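Local structure of Glyoxalase/bleomycin resistance protein/dioxygenase (Nostoc punctiforme PCC 73102, 3KOL) at residues Tyr98-Asp103 / Phe144-Arg149. The protein binds cobalt in this crystal and is probably a metal-dependent enzyme of the vicinal oxygen chelate superfamily, related to glyoxalase I and extradiol-type dioxygenases. Residues are numbered along the deposited sequence; the frame is centred on the assembly and turned at random.
With CO (cobalt (II) ion), chain C.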
ATOM      1  N   TYR A  98      -1.954   7.440   2.569  1.00 12.79           N
ATOM      2  CA  TYR A  98      -2.990   8.308   2.001  1.00 13.65           C
ATOM      3  C   TYR A  98      -4.065   7.459   1.318  1.00 12.83           C
ATOM      4  O   TYR A  98      -5.223   7.483   1.719  1.00 12.50           O
ATOM      5  CB  TYR A  98      -2.313   9.277   1.025  1.00 16.49           C
ATOM      6  CG  TYR A  98      -3.202  10.198   0.216  1.00 20.63           C
ATOM      7  CD1 TYR A  98      -4.528  10.443   0.572  1.00 21.63           C
ATOM      8  CD2 TYR A  98      -2.687  10.854  -0.904  1.00 21.60           C
ATOM      9  CE1 TYR A  98      -5.321  11.318  -0.176  1.00 23.51           C
ATOM     10  CE2 TYR A  98      -3.466  11.729  -1.649  1.00 23.29           C
ATOM     11  CZ  TYR A  98      -4.779  11.956  -1.281  1.00 24.16           C
ATOM     12  OH  TYR A  98      -5.543  12.828  -2.019  1.00 26.95           O
ATOM     13  N   HIS A  99      -3.694   6.718   0.280  1.00 11.06           N
ATOM     14  CA  HIS A  99      -4.658   5.839  -0.372  1.00 10.21           C
ATOM     15  C   HIS A  99      -3.994   4.696  -1.111  1.00  9.97           C
ATOM     16  O   HIS A  99      -2.784   4.701  -1.343  1.00  9.40           O
ATOM     17  CB  HIS A  99      -5.606   6.608  -1.317  1.00  8.51           C
ATOM     18  CG  HIS A  99      -4.945   7.219  -2.515  1.00  8.98           C
ATOM     19  ND1 HIS A  99      -4.359   8.466  -2.488  1.00 10.86           N
ATOM     20  CD2 HIS A  99      -4.846   6.786  -3.796  1.00  9.29           C
ATOM     21  CE1 HIS A  99      -3.935   8.779  -3.700  1.00 12.17           C
ATOM     22  NE2 HIS A  99      -4.218   7.777  -4.512  1.00 11.92           N
ATOM     23  N   LEU A 100      -4.797   3.696  -1.440  1.00 10.19           N
ATOM     24  CA  LEU A 100      -4.336   2.517  -2.158  1.00 10.26           C
ATOM     25  C   LEU A 100      -5.182   2.465  -3.425  1.00 11.11           C
ATOM     26  O   LEU A 100      -6.412   2.496  -3.352  1.00 12.20           O
ATOM     27  CB  LEU A 100      -4.569   1.258  -1.311  1.00 10.14           C
ATOM     28  CG  LEU A 100      -4.358  -0.080  -2.026  1.00 11.68           C
ATOM     29  CD1 LEU A 100      -2.910  -0.200  -2.501  1.00 13.06           C
ATOM     30  CD2 LEU A 100      -4.706  -1.217  -1.077  1.00 14.21           C
ATOM     31  N   ALA A 101      -4.536   2.391  -4.581  1.00 10.77           N
ATOM     32  CA  ALA A 101      -5.266   2.372  -5.839  1.00 11.50           C
ATOM     33  C   ALA A 101      -5.115   1.083  -6.625  1.00 11.45           C
ATOM     34  O   ALA A 101      -4.013   0.553  -6.783  1.00 11.92           O
ATOM     35  CB  ALA A 101      -4.841   3.566  -6.700  1.00 12.23           C
ATOM     36  N   PHE A 102      -6.249   0.594  -7.115  1.00  8.53           N
ATOM     37  CA  PHE A 102      -6.326  -0.625  -7.914  1.00 10.00           C
ATOM     38  C   PHE A 102      -6.610  -0.255  -9.360  1.00 11.78           C
ATOM     39  O   PHE A 102      -7.368   0.674  -9.633  1.00 12.02           O
ATOM     40  CB  PHE A 102      -7.463  -1.515  -7.408  1.00  9.41           C
ATOM     41  CG  PHE A 102      -7.219  -2.100  -6.051  1.00  8.54           C
ATOM     42  CD1 PHE A 102      -6.455  -3.252  -5.904  1.00  9.97           C
ATOM     43  CD2 PHE A 102      -7.757  -1.500  -4.917  1.00  8.60           C
ATOM     44  CE1 PHE A 102      -6.233  -3.803  -4.643  1.00  8.45           C
ATOM     45  CE2 PHE A 102      -7.540  -2.040  -3.656  1.00  8.91           C
ATOM     46  CZ  PHE A 102      -6.776  -3.195  -3.518  1.00  7.41           C
ATOM     47  N   ASP A 103      -6.010  -0.996 -10.281  1.00 12.57           N
ATOM     48  CA  ASP A 103      -6.198  -0.763 -11.701  1.00 13.91           C
ATOM     49  C   ASP A 103      -7.297  -1.701 -12.179  1.00 13.69           C
ATOM     50  O   ASP A 103      -7.417  -2.823 -11.685  1.00 14.29           O
ATOM     51  CB  ASP A 103      -4.898  -1.066 -12.454  1.00 15.86           C
ATOM     52  CG  ASP A 103      -5.002  -0.784 -13.938  1.00 17.73           C
ATOM     53  OD1 ASP A 103      -5.326   0.359 -14.305  1.00 20.77           O
ATOM     54  OD2 ASP A 103      -4.755  -1.708 -14.738  1.00 20.11           O
ATOM     55  N   PHE A 144     -10.143   3.941   5.488  1.00 13.44           N
ATOM     56  CA  PHE A 144      -8.951   4.011   4.640  1.00 13.14           C
ATOM     57  C   PHE A 144      -9.419   4.224   3.204  1.00 13.08           C
ATOM     58  O   PHE A 144     -10.262   3.480   2.701  1.00 12.04           O
ATOM     59  CB  PHE A 144      -8.136   2.719   4.729  1.00 13.24           C
ATOM     60  CG  PHE A 144      -6.882   2.744   3.905  1.00 13.20           C
ATOM     61  CD1 PHE A 144      -5.887   3.678   4.167  1.00 15.05           C
ATOM     62  CD2 PHE A 144      -6.706   1.854   2.850  1.00 11.57           C
ATOM     63  CE1 PHE A 144      -4.731   3.729   3.387  1.00 13.72           C
ATOM     64  CE2 PHE A 144      -5.554   1.893   2.062  1.00 11.84           C
ATOM     65  CZ  PHE A 144      -4.566   2.833   2.331  1.00 13.66           C
HETATM   66  N   MSE A 145      -8.864   5.230   2.537  1.00 13.99           N
HETATM   67  CA  MSE A 145      -9.283   5.548   1.178  1.00 14.49           C
HETATM   68  C   MSE A 145      -8.778   4.621   0.080  1.00 14.28           C
HETATM   69  O   MSE A 145      -7.582   4.360  -0.034  1.00 11.04           O
HETATM   70  CB  MSE A 145      -8.896   6.987   0.831  1.00 19.53           C
HETATM   71  CG  MSE A 145      -9.348   7.414  -0.550  1.00 28.47           C
HETATM   72 SE   MSE A 145      -8.802   9.218  -0.957  1.00 42.42          SE
HETATM   73  CE  MSE A 145     -10.388  10.134  -0.324  1.00 40.73           C
ATOM     74  N   ILE A 146      -9.711   4.144  -0.738  1.00 10.24           N
ATOM     75  CA  ILE A 146      -9.398   3.255  -1.851  1.00 10.69           C
ATOM     76  C   ILE A 146      -9.707   3.966  -3.162  1.00 12.04           C
ATOM     77  O   ILE A 146     -10.676   4.714  -3.261  1.00 11.23           O
ATOM     78  CB  ILE A 146     -10.243   1.960  -1.801  1.00  9.75           C
ATOM     79  CG1 ILE A 146      -9.965   1.206  -0.500  1.00  9.35           C
ATOM     80  CG2 ILE A 146      -9.929   1.076  -3.017  1.00  9.34           C
ATOM     81  CD1 ILE A 146      -8.515   0.781  -0.344  1.00  9.84           C
ATOM     82  N   GLU A 147      -8.868   3.751  -4.163  1.00 10.81           N
ATOM     83  CA  GLU A 147      -9.093   4.350  -5.466  1.00 10.68           C
ATOM     84  C   GLU A 147      -9.163   3.243  -6.496  1.00 11.95           C
ATOM     85  O   GLU A 147      -8.413   2.278  -6.424  1.00 12.29           O
ATOM     86  CB  GLU A 147      -7.947   5.301  -5.838  1.00 10.56           C
ATOM     87  CG  GLU A 147      -7.952   5.760  -7.304  1.00 13.16           C
ATOM     88  CD  GLU A 147      -6.722   6.578  -7.664  1.00 14.23           C
ATOM     89  OE1 GLU A 147      -5.973   6.944  -6.738  1.00 14.10           O
ATOM     90  OE2 GLU A 147      -6.516   6.870  -8.866  1.00 13.81           O
ATOM     91  N   ILE A 148     -10.105   3.349  -7.421  1.00 11.72           N
ATOM     92  CA  ILE A 148     -10.184   2.391  -8.514  1.00 11.25           C
ATOM     93  C   ILE A 148      -9.954   3.282  -9.724  1.00 11.74           C
ATOM     94  O   ILE A 148     -10.618   4.301  -9.873  1.00 13.27           O
ATOM     95  CB  ILE A 148     -11.563   1.697  -8.609  1.00 11.14           C
ATOM     96  CG1 ILE A 148     -11.711   0.692  -7.459  1.00 11.57           C
ATOM     97  CG2 ILE A 148     -11.690   0.981  -9.961  1.00 12.19           C
ATOM     98  CD1 ILE A 148     -13.036  -0.092  -7.468  1.00 11.33           C
ATOM     99  N   ARG A 149      -8.992   2.922 -10.563  1.00 13.26           N
ATOM    100  CA  ARG A 149      -8.690   3.730 -11.734  1.00 14.68           C
ATOM    101  C   ARG A 149      -8.379   2.883 -12.952  1.00 15.77           C
ATOM    102  O   ARG A 149      -8.095   1.692 -12.835  1.00 15.38           O
ATOM    103  CB  ARG A 149      -7.519   4.670 -11.422  1.00 16.97           C
ATOM    104  CG  ARG A 149      -6.258   3.968 -10.907  1.00 18.36           C
ATOM    105  CD  ARG A 149      -5.474   3.338 -12.049  1.00 21.56           C
ATOM    106  NE  ARG A 149      -4.890   4.359 -12.916  1.00 24.13           N
ATOM    107  CZ  ARG A 149      -4.425   4.127 -14.140  1.00 27.04           C
ATOM    108  NH1 ARG A 149      -4.474   2.905 -14.655  1.00 27.76           N
ATOM    109  NH2 ARG A 149      -3.913   5.119 -14.855  1.00 27.77           N
TER
HETATM  110 CO    CO C 302      -4.135   8.007  -6.606  1.00 15.31          CO
HETATM  111  O   HOH W   1      -7.067   7.306   3.764  1.00 14.02           O
HETATM  112  O   HOH W   2      -4.357   8.588  -8.738  1.00 12.12           O
HETATM  113  O   HOH W   3      -5.059   9.815  -6.487  1.00 25.40           O
HETATM  114  O   HOH W   4      -2.449   9.433  -6.642  1.00 15.30           O
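His99 and Glu147 reach from adjacent parallel strands to one cobalt ion, which lies 2.1 Å from His99 NE2 and 2.1 Å from Glu147 OE1. Ala101, paired with Glu147, points its methyl to the same face and fills the low ground beneath the carboxylate, with CB 3.7 Å from Glu147 CB, while the extended glutamate chain rises past it. The His99 ring and the carboxylate are turned 37° apart, and three waters occupy further cobalt positions; one also donates to Glu147 OE2. Beside the imidazole, the selenomethionine Met145 lays its CG and SE along His99 CB, and SE meets the Tyr98 ring obliquely, 4.1 Å from Tyr98 CE1. At the far end of this face Arg149, with CG between its backbone N and carbonyl carbon (chi1 55°) and further bends at chi2 and chi3, curls back so that NH1 forms a salt bridge with Asp103 OD1 at 2.7 Å, on the anti side and 34° out of the carboxylate plane; Asp151 is a second partner. On the reverse face Leu100 CB abuts the Phe144 ring edge, 3.6 Å from Phe144 CE2, and Ile146 CG2 meets the Phe102 ring edge. Backbone hydrogen bonds alternate between the strands, Leu100 and Phe102 bridging Met145, Glu147 and Arg149 as in a parallel ladder. Strands 96-104 and 145-150 are first and last of a beta-alpha-beta-beta-beta unit, as in the vicinal oxygen chelate fold; Ile146 packs against Phe36 and Tyr37 of helix 30-40, Leu100 touches Ile23 of strand 17-27, and an antiparallel strand of the second subunit continues the sheet beyond 98-103, bringing His22 of that subunit to the same cobalt.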